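Local structure of malonyl acyl carrier protein transacylase (Streptococcus pneumoniae, 3IM8) at residues A144-T155 and I167-A177; F8-G19 and T58-S69. The protein probably transfers the malonyl group of malonyl-CoA to holo-acyl carrier protein, releasing CoA and supplying malonyl-ACP for fatty acid synthesis. All coordinates share one frame; numbering follows the deposited sequence.

Contact 1 (A144-T155 and I167-A177); sequences ACQKASELGVVT and IAGEVVAVDRA
A144 rests its methyl group near the carbonyl of A177, while on the next residue C145 SG turns to the strand side and meets I167 CG2 at 3.6 Å. One turn further on, A148 CB lies 3.9 Å from A177 CB. With these small alanines at the crossing, the axes of 144-148 and 171-177 approach to 8.5 Å, their directions 134° apart. L151 then drapes its CD2 branch over the aliphatic base of R176, whose guanidinium is drawn on to a salt bridge with E179.

The chain now turns back towards the sheet, and G152 passes close to A173, G152 O lying 3.4 Å from A173 CB. V153 is gripped at both polar backbone atoms by one residue, E170, which stands at the N-cap position of helix 171-184. E170 N donates to V153 O, and the side chain leaves with CG beside its own backbone N (chi1 -52°) and runs out extended, so that E170 OE1 accepts from V153 N at 2.7 Å through the anti lone pair. The isopropyl group of V153 lies by E170 OE1 and also touches T200 and L202. V154 packs between the strands and helix 171-177, with V154 CG2 touching both A177 CB and V174 CG2 at 3.7 Å and CG1 against A173. Opposite G169 it forms a non-hydrogen-bonded antiparallel pair. T155 and A168 close the register as a hydrogen-bonded pair, T155 N to A168 O at 2.9 Å and A168 N to T155 O at 2.8 Å.

Two helices packed on one face of an antiparallel sheet, in the order strand-helix-strand-strand-helix-strand, make this the central hairpin and helix pair of the ferredoxin-like subdomain of acyltransferases.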
loop_
_atom_site.group_PDB
_atom_site.type_symbol
_atom_site.label_atom_id
_atom_site.label_comp_id
_atom_site.label_asym_id
_atom_site.label_seq_id
_atom_site.Cartn_x
_atom_site.Cartn_y
_atom_site.Cartn_z
ATOM N N ALA A 144 0.430 -2.899 -25.190
ATOM C CA ALA A 144 1.622 -2.103 -25.397
ATOM C C ALA A 144 2.800 -2.667 -24.591
ATOM O O ALA A 144 3.915 -2.850 -25.140
ATOM C CB ALA A 144 1.349 -0.663 -25.074
ATOM N N CYS A 145 2.562 -2.990 -23.306
ATOM C CA CYS A 145 3.623 -3.523 -22.454
ATOM C C CYS A 145 4.108 -4.911 -22.920
ATOM O O CYS A 145 5.281 -5.284 -22.778
ATOM C CB CYS A 145 3.139 -3.617 -21.002
ATOM S SG CYS A 145 2.889 -2.010 -20.198
ATOM N N GLN A 146 3.166 -5.690 -23.428
ATOM C CA GLN A 146 3.505 -6.979 -24.009
ATOM C C GLN A 146 4.433 -6.884 -25.218
ATOM O O GLN A 146 5.508 -7.501 -25.182
ATOM C CB GLN A 146 2.253 -7.847 -24.242
ATOM C CG GLN A 146 2.034 -8.714 -22.973
ATOM C CD GLN A 146 0.590 -9.106 -22.758
ATOM O OE1 GLN A 146 -0.211 -9.084 -23.709
ATOM N NE2 GLN A 146 0.235 -9.475 -21.494
ATOM N N LYS A 147 4.076 -6.096 -26.237
ATOM C CA LYS A 147 4.986 -5.854 -27.370
ATOM C C LYS A 147 6.371 -5.376 -26.905
ATOM O O LYS A 147 7.403 -5.848 -27.374
ATOM C CB LYS A 147 4.401 -4.816 -28.311
ATOM C CG LYS A 147 5.026 -4.835 -29.710
ATOM C CD LYS A 147 4.194 -3.988 -30.677
ATOM C CE LYS A 147 2.692 -4.453 -30.811
ATOM N NZ LYS A 147 1.688 -3.364 -31.193
ATOM N N ALA A 148 6.381 -4.453 -25.944
ATOM C CA ALA A 148 7.633 -3.865 -25.458
ATOM C C ALA A 148 8.512 -4.808 -24.653
ATOM O O ALA A 148 9.692 -4.526 -24.528
ATOM C CB ALA A 148 7.342 -2.610 -24.634
ATOM N N SER A 149 7.936 -5.910 -24.126
ATOM C CA SER A 149 8.636 -6.876 -23.215
ATOM C C SER A 149 9.787 -7.660 -23.816
ATOM O O SER A 149 10.625 -8.252 -23.101
ATOM C CB SER A 149 7.652 -7.880 -22.581
ATOM O OG SER A 149 6.775 -7.247 -21.680
ATOM N N GLU A 150 9.830 -7.676 -25.132
ATOM C CA GLU A 150 10.944 -8.246 -25.837
ATOM C C GLU A 150 12.228 -7.503 -25.495
ATOM O O GLU A 150 13.348 -8.091 -25.456
ATOM C CB GLU A 150 10.680 -8.090 -27.312
ATOM C CG GLU A 150 11.851 -8.538 -28.122
ATOM C CD GLU A 150 11.566 -8.505 -29.594
ATOM O OE1 GLU A 150 11.293 -7.399 -30.136
ATOM O OE2 GLU A 150 11.625 -9.602 -30.174
ATOM N N LEU A 151 12.059 -6.204 -25.270
ATOM C CA LEU A 151 13.167 -5.325 -24.962
ATOM C C LEU A 151 13.597 -5.330 -23.474
ATOM O O LEU A 151 14.508 -4.607 -23.125
ATOM C CB LEU A 151 12.814 -3.903 -25.461
ATOM C CG LEU A 151 12.918 -3.639 -26.974
ATOM C CD1 LEU A 151 12.115 -4.565 -27.854
ATOM C CD2 LEU A 151 12.545 -2.205 -27.271
ATOM N N GLY A 152 12.917 -6.124 -22.613
ATOM C CA GLY A 152 13.126 -6.184 -21.146
ATOM C C GLY A 152 11.836 -6.117 -20.298
ATOM O O GLY A 152 10.732 -5.943 -20.820
ATOM N N VAL A 153 11.973 -6.213 -18.977
ATOM C CA VAL A 153 10.810 -6.064 -18.058
ATOM C C VAL A 153 10.035 -4.745 -18.178
ATOM O O VAL A 153 10.561 -3.681 -17.882
ATOM C CB VAL A 153 11.206 -6.292 -16.578
ATOM C CG1 VAL A 153 9.931 -6.263 -15.707
ATOM C CG2 VAL A 153 11.962 -7.643 -16.431
ATOM N N VAL A 154 8.781 -4.831 -18.637
ATOM C CA VAL A 154 7.803 -3.740 -18.531
ATOM C C VAL A 154 6.376 -4.295 -18.352
ATOM O O VAL A 154 5.851 -4.953 -19.244
ATOM C CB VAL A 154 7.885 -2.808 -19.760
ATOM C CG1 VAL A 154 7.846 -3.647 -21.063
ATOM C CG2 VAL A 154 6.796 -1.772 -19.707
ATOM N N THR A 155 5.750 -4.081 -17.197
ATOM C CA THR A 155 4.320 -4.497 -17.041
ATOM C C THR A 155 3.497 -3.449 -16.267
ATOM O O THR A 155 4.093 -2.560 -15.621
ATOM C CB THR A 155 4.163 -5.859 -16.326
ATOM O OG1 THR A 155 4.867 -5.841 -15.081
ATOM C CG2 THR A 155 4.681 -7.005 -17.205
ATOM N N ILE A 167 2.490 1.726 -15.307
ATOM C CA ILE A 167 3.378 0.671 -15.821
ATOM C C ILE A 167 4.753 0.856 -15.210
ATOM O O ILE A 167 5.167 1.974 -14.959
ATOM C CB ILE A 167 3.423 0.700 -17.391
ATOM C CG1 ILE A 167 4.005 2.037 -17.897
ATOM C CG2 ILE A 167 1.994 0.624 -17.938
ATOM C CD1 ILE A 167 4.679 1.903 -19.271
ATOM N N ALA A 168 5.479 -0.238 -14.995
ATOM C CA ALA A 168 6.814 -0.127 -14.461
ATOM C C ALA A 168 7.783 -1.145 -15.101
ATOM O O ALA A 168 7.351 -2.086 -15.789
ATOM C CB ALA A 168 6.754 -0.323 -12.941
ATOM N N GLY A 169 9.088 -0.953 -14.856
ATOM C CA GLY A 169 10.133 -1.932 -15.211
ATOM C C GLY A 169 11.447 -1.260 -15.580
ATOM O O GLY A 169 11.777 -0.232 -15.016
ATOM N N GLU A 170 12.186 -1.826 -16.547
ATOM C CA GLU A 170 13.508 -1.282 -16.952
ATOM C C GLU A 170 13.403 -0.114 -17.953
ATOM O O GLU A 170 12.417 0.024 -18.695
ATOM C CB GLU A 170 14.386 -2.403 -17.532
ATOM C CG GLU A 170 14.499 -3.623 -16.645
ATOM C CD GLU A 170 15.135 -4.800 -17.344
ATOM O OE1 GLU A 170 14.431 -5.597 -17.958
ATOM O OE2 GLU A 170 16.351 -4.959 -17.247
ATOM N N VAL A 171 14.423 0.751 -17.951
ATOM C CA VAL A 171 14.315 2.029 -18.673
ATOM C C VAL A 171 13.969 1.842 -20.130
ATOM O O VAL A 171 12.976 2.358 -20.583
ATOM C CB VAL A 171 15.578 2.895 -18.563
ATOM C CG1 VAL A 171 15.380 4.203 -19.346
ATOM C CG2 VAL A 171 15.935 3.137 -17.088
ATOM N N VAL A 172 14.787 1.094 -20.864
ATOM C CA VAL A 172 14.628 1.005 -22.320
ATOM C C VAL A 172 13.286 0.365 -22.657
ATOM O O VAL A 172 12.573 0.819 -23.582
ATOM C CB VAL A 172 15.731 0.173 -22.958
ATOM C CG1 VAL A 172 15.381 -0.114 -24.440
ATOM C CG2 VAL A 172 17.087 0.890 -22.771
ATOM N N ALA A 173 12.946 -0.686 -21.897
ATOM C CA ALA A 173 11.675 -1.380 -22.091
ATOM C C ALA A 173 10.483 -0.467 -21.806
ATOM O O ALA A 173 9.502 -0.456 -22.571
ATOM C CB ALA A 173 11.619 -2.675 -21.265
ATOM N N VAL A 174 10.553 0.330 -20.733
ATOM C CA VAL A 174 9.411 1.216 -20.430
ATOM C C VAL A 174 9.252 2.355 -21.460
ATOM O O VAL A 174 8.119 2.738 -21.791
ATOM C CB VAL A 174 9.444 1.757 -18.975
ATOM C CG1 VAL A 174 8.460 2.965 -18.831
ATOM C CG2 VAL A 174 9.079 0.622 -17.949
ATOM N N ASP A 175 10.392 2.906 -21.924
ATOM C CA ASP A 175 10.427 3.915 -23.015
ATOM C C ASP A 175 9.766 3.343 -24.268
ATOM O O ASP A 175 9.038 4.066 -24.950
ATOM C CB ASP A 175 11.872 4.369 -23.353
ATOM C CG ASP A 175 12.486 5.300 -22.281
ATOM O OD1 ASP A 175 11.715 5.964 -21.550
ATOM O OD2 ASP A 175 13.739 5.352 -22.174
ATOM N N ARG A 176 10.002 2.065 -24.588
ATOM C CA ARG A 176 9.414 1.436 -25.793
ATOM C C ARG A 176 7.900 1.330 -25.600
ATOM O O ARG A 176 7.116 1.710 -26.504
ATOM C CB ARG A 176 10.122 0.076 -26.122
ATOM C CG ARG A 176 9.642 -0.766 -27.375
ATOM C CD ARG A 176 9.679 -0.125 -28.829
ATOM N NE ARG A 176 8.893 -0.981 -29.783
ATOM C CZ ARG A 176 8.184 -0.556 -30.849
ATOM N NH1 ARG A 176 8.132 0.726 -31.174
ATOM N NH2 ARG A 176 7.523 -1.431 -31.610
ATOM N N ALA A 177 7.477 0.867 -24.407
ATOM C CA ALA A 177 6.053 0.884 -24.006
ATOM C C ALA A 177 5.304 2.220 -24.180
ATOM O O ALA A 177 4.216 2.222 -24.711
ATOM C CB ALA A 177 5.908 0.382 -22.574
#

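Contact 2 (F8-G19 and T58-S69)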
loop_
_atom_site.group_PDB
_atom_site.type_symbol
_atom_site.label_atom_id
_atom_site.label_comp_id
_atom_site.label_asym_id
_atom_site.label_seq_id
_atom_site.Cartn_x
_atom_site.Cartn_y
_atom_site.Cartn_z
ATOM N N PHE A 8 -5.958 0.935 3.911
ATOM C CA PHE A 8 -4.704 1.412 4.546
ATOM C C PHE A 8 -3.658 1.980 3.555
ATOM O O PHE A 8 -3.336 1.359 2.571
ATOM C CB PHE A 8 -4.097 0.318 5.395
ATOM C CG PHE A 8 -4.905 -0.028 6.633
ATOM C CD1 PHE A 8 -6.023 -0.836 6.548
ATOM C CD2 PHE A 8 -4.490 0.398 7.888
ATOM C CE1 PHE A 8 -6.754 -1.183 7.695
ATOM C CE2 PHE A 8 -5.174 0.053 9.026
ATOM C CZ PHE A 8 -6.326 -0.733 8.943
ATOM N N ALA A 9 -3.141 3.177 3.852
ATOM C CA ALA A 9 -2.031 3.817 3.144
ATOM C C ALA A 9 -0.828 2.938 2.773
ATOM O O ALA A 9 -0.443 2.056 3.530
ATOM C CB ALA A 9 -1.513 5.068 3.978
ATOM N N GLY A 10 -0.235 3.244 1.614
ATOM C CA GLY A 10 1.038 2.684 1.159
ATOM C C GLY A 10 2.244 3.613 1.186
ATOM O O GLY A 10 2.173 4.798 1.555
ATOM N N GLN A 11 3.376 3.043 0.801
ATOM C CA GLN A 11 4.642 3.769 0.768
ATOM C C GLN A 11 4.485 4.993 -0.128
ATOM O O GLN A 11 3.810 4.917 -1.120
ATOM C CB GLN A 11 5.721 2.821 0.211
ATOM C CG GLN A 11 7.097 3.284 0.328
ATOM C CD GLN A 11 8.043 2.276 -0.275
ATOM O OE1 GLN A 11 7.933 1.077 -0.021
ATOM N NE2 GLN A 11 8.961 2.760 -1.119
ATOM N N GLY A 12 5.128 6.113 0.230
ATOM C CA GLY A 12 5.023 7.346 -0.559
ATOM C C GLY A 12 4.137 8.386 0.150
ATOM O O GLY A 12 4.259 9.597 -0.101
ATOM N N ALA A 13 3.270 7.952 1.061
ATOM C CA ALA A 13 2.364 8.926 1.724
ATOM C C ALA A 13 2.944 9.487 3.035
ATOM O O ALA A 13 2.357 10.391 3.637
ATOM C CB ALA A 13 0.973 8.321 1.988
ATOM N N GLN A 14 4.059 8.954 3.503
ATOM C CA GLN A 14 4.657 9.450 4.751
ATOM C C GLN A 14 4.978 10.969 4.720
ATOM O O GLN A 14 5.144 11.561 3.653
ATOM C CB GLN A 14 5.906 8.613 5.118
ATOM C CG GLN A 14 7.201 8.795 4.222
ATOM C CD GLN A 14 7.116 8.192 2.795
ATOM O OE1 GLN A 14 6.131 7.534 2.428
ATOM N NE2 GLN A 14 8.180 8.403 1.998
ATOM N N TYR A 15 5.086 11.604 5.891
ATOM C CA TYR A 15 5.553 13.002 5.940
ATOM C C TYR A 15 6.131 13.226 7.316
ATOM O O TYR A 15 5.855 12.458 8.251
ATOM C CB TYR A 15 4.434 14.022 5.516
ATOM C CG TYR A 15 3.163 13.919 6.355
ATOM C CD1 TYR A 15 2.079 13.126 5.943
ATOM C CD2 TYR A 15 3.068 14.597 7.594
ATOM C CE1 TYR A 15 0.946 13.030 6.723
ATOM C CE2 TYR A 15 1.943 14.486 8.392
ATOM C CZ TYR A 15 0.886 13.707 7.963
ATOM O OH TYR A 15 -0.223 13.597 8.797
ATOM N N LEU A 16 6.992 14.230 7.450
ATOM C CA LEU A 16 7.675 14.412 8.710
ATOM C C LEU A 16 6.613 14.762 9.757
ATOM O O LEU A 16 5.760 15.575 9.513
ATOM C CB LEU A 16 8.758 15.505 8.601
ATOM C CG LEU A 16 9.887 15.716 9.625
ATOM C CD1 LEU A 16 10.953 14.630 9.525
ATOM C CD2 LEU A 16 10.515 17.111 9.359
ATOM N N GLY A 17 6.694 14.112 10.909
ATOM C CA GLY A 17 5.823 14.385 12.021
ATOM C C GLY A 17 4.481 13.673 12.000
ATOM O O GLY A 17 3.660 13.933 12.880
ATOM N N MET A 18 4.220 12.821 10.998
ATOM C CA MET A 18 2.896 12.165 10.887
ATOM C C MET A 18 2.503 11.413 12.165
ATOM O O MET A 18 3.326 10.730 12.788
ATOM C CB MET A 18 2.848 11.231 9.687
ATOM C CG MET A 18 3.927 10.138 9.756
ATOM S SD MET A 18 3.859 9.039 8.382
ATOM C CE MET A 18 4.864 7.731 9.066
ATOM N N GLY A 19 1.257 11.568 12.578
ATOM C CA GLY A 19 0.792 10.892 13.772
ATOM C C GLY A 19 1.207 11.526 15.094
ATOM O O GLY A 19 0.846 11.008 16.166
ATOM N N THR A 58 13.211 3.507 2.042
ATOM C CA THR A 58 12.317 2.351 2.048
ATOM C C THR A 58 12.372 1.463 3.305
ATOM O O THR A 58 11.311 1.118 3.871
ATOM C CB THR A 58 12.445 1.539 0.706
ATOM O OG1 THR A 58 12.380 2.449 -0.400
ATOM C CG2 THR A 58 11.310 0.510 0.563
ATOM N N ARG A 59 13.558 1.097 3.769
ATOM C CA ARG A 59 13.675 0.217 4.931
ATOM C C ARG A 59 13.119 0.863 6.225
ATOM O O ARG A 59 12.750 0.140 7.150
ATOM C CB ARG A 59 15.125 -0.279 5.153
ATOM C CG ARG A 59 16.063 0.813 5.733
ATOM C CD ARG A 59 17.072 0.260 6.716
ATOM N NE ARG A 59 17.925 -0.820 6.203
ATOM C CZ ARG A 59 18.606 -0.783 5.055
ATOM N NH1 ARG A 59 18.539 0.288 4.249
ATOM N NH2 ARG A 59 19.342 -1.836 4.709
ATOM N N TYR A 60 13.076 2.203 6.287
ATOM C CA TYR A 60 12.450 2.911 7.426
ATOM C C TYR A 60 11.020 3.389 7.093
ATOM O O TYR A 60 10.168 3.436 7.961
ATOM C CB TYR A 60 13.290 4.101 7.899
ATOM C CG TYR A 60 14.714 3.732 8.182
ATOM C CD1 TYR A 60 15.022 2.838 9.198
ATOM C CD2 TYR A 60 15.754 4.244 7.403
ATOM C CE1 TYR A 60 16.317 2.493 9.457
ATOM C CE2 TYR A 60 17.060 3.895 7.656
ATOM C CZ TYR A 60 17.330 3.010 8.681
ATOM O OH TYR A 60 18.631 2.622 8.926
ATOM N N THR A 61 10.770 3.760 5.851
ATOM C CA THR A 61 9.426 4.150 5.478
ATOM C C THR A 61 8.392 3.081 5.804
ATOM O O THR A 61 7.270 3.389 6.291
ATOM C CB THR A 61 9.343 4.397 3.980
ATOM O OG1 THR A 61 10.442 5.236 3.602
ATOM C CG2 THR A 61 8.034 5.084 3.628
ATOM N N GLN A 62 8.730 1.829 5.484
ATOM C CA GLN A 62 7.722 0.769 5.603
ATOM C C GLN A 62 7.261 0.570 7.044
ATOM O O GLN A 62 6.073 0.637 7.310
ATOM C CB GLN A 62 8.158 -0.526 4.900
ATOM C CG GLN A 62 8.288 -0.313 3.357
ATOM C CD GLN A 62 8.306 -1.615 2.558
ATOM O OE1 GLN A 62 7.999 -2.694 3.083
ATOM N NE2 GLN A 62 8.695 -1.524 1.302
ATOM N N PRO A 63 8.194 0.377 7.998
ATOM C CA PRO A 63 7.725 0.259 9.415
ATOM C C PRO A 63 7.199 1.585 9.976
ATOM O O PRO A 63 6.315 1.588 10.822
ATOM C CB PRO A 63 8.965 -0.243 10.153
ATOM C CG PRO A 63 10.163 0.210 9.267
ATOM C CD PRO A 63 9.619 -0.000 7.867
ATOM N N ALA A 64 7.669 2.714 9.457
ATOM C CA ALA A 64 7.152 4.004 9.931
ATOM C C ALA A 64 5.694 4.140 9.626
ATOM O O ALA A 64 4.918 4.460 10.509
ATOM C CB ALA A 64 7.919 5.216 9.292
ATOM N N ILE A 65 5.332 3.906 8.353
ATOM C CA ILE A 65 3.931 4.006 7.927
ATOM C C ILE A 65 3.122 2.900 8.629
ATOM O O ILE A 65 2.060 3.152 9.157
ATOM C CB ILE A 65 3.772 3.872 6.384
ATOM C CG1 ILE A 65 4.273 5.131 5.700
ATOM C CG2 ILE A 65 2.255 3.654 5.986
ATOM C CD1 ILE A 65 4.585 4.940 4.258
ATOM N N LEU A 66 3.620 1.661 8.617
ATOM C CA LEU A 66 2.802 0.600 9.233
ATOM C C LEU A 66 2.440 0.895 10.705
ATOM O O LEU A 66 1.303 0.709 11.119
ATOM C CB LEU A 66 3.457 -0.789 9.098
ATOM C CG LEU A 66 2.711 -1.911 9.855
ATOM C CD1 LEU A 66 2.385 -3.110 8.930
ATOM C CD2 LEU A 66 3.425 -2.351 11.172
ATOM N N ALA A 67 3.414 1.346 11.485
ATOM C CA ALA A 67 3.213 1.650 12.890
ATOM C C ALA A 67 2.237 2.804 13.022
ATOM O O ALA A 67 1.348 2.761 13.862
ATOM C CB ALA A 67 4.533 2.005 13.537
ATOM N N THR A 68 2.394 3.829 12.174
ATOM C CA THR A 68 1.514 4.988 12.191
ATOM C C THR A 68 0.081 4.623 11.818
ATOM O O THR A 68 -0.839 4.945 12.525
ATOM C CB THR A 68 2.028 6.034 11.268
ATOM O OG1 THR A 68 3.304 6.476 11.753
ATOM C CG2 THR A 68 1.041 7.208 11.248
ATOM N N SER A 69 -0.078 3.910 10.719
ATOM C CA SER A 69 -1.379 3.405 10.307
ATOM C C SER A 69 -2.059 2.505 11.324
ATOM O O SER A 69 -3.234 2.705 11.608
ATOM C CB SER A 69 -1.232 2.633 9.008
ATOM O OG SER A 69 -0.744 3.521 8.023
HETATM O O HOH W 1 3.466 8.366 14.004
#
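Q11 and I65 meet where the glycine- and glutamine-rich loop after the first strand of the large α/β subdomain runs across helix 58-78. The loop carries the GQGAQ sequence of the acyltransferase family, with a type II turn from G10 to A13; in relatives the main-chain amide of the glutamine at the Q11 position contributes to the oxyanion hole, and the same role is likely here. Q11 reaches out with CG anti to the backbone N (chi1 -169°), carrying its amide past the methyl groups of T61 and T58. Q11 OE1 accepts from Q62 NE2 at 3.0 Å, the two amide planes turned 38° apart and the donor tilted from the carbonyl plane; the other end of the Q62 amide is held by R115. An acetate ion, probably from the crystallisation liquor, lies beside the Q11 side chain, which is about 7 Å from the side chain of the predicted active-site H199.

I65 packs against the loop backbone and Q14. I65 CD1 lies 3.7 Å from Q11 CA and 3.6 Å from G10 O, and also 3.5 Å from Q14 OE1. Q14 OE1 in turn accepts from G12 N at 2.8 Å, in the carbonyl plane, so the Q14 amide both braces the turn and presses on T61 CG2.

Further along the loop, M18 extends beyond CG to lay its CE methyl against A64 CB and T68, M18 CE ending 3.4 Å from T68 OG1. That hydroxyl donates to A64 O within the helix and receives a hydrogen bond from a water, which also donates to M18 O at 2.7 Å.

How the contacts relate
The two contacts share no helix or strand, and their centres lie 30 Å apart with nearest atoms about 12 Å from each other. Contact 1 is partly buried and belongs to the smaller ferredoxin-like subdomain, far from the centre of the chain; contact 2 is buried in the large α/β subdomain. Their chemistry follows: contact 1 combines paired strand backbones with small apolar side chains, whereas contact 2 fixes an irregular loop on a helix through glutamine amides, isoleucine and methionine packing and a bridging water. Both come close to the predicted active-site H199, contact 1 through A168 and contact 2 through Q11, consistent with a site between the subdomains.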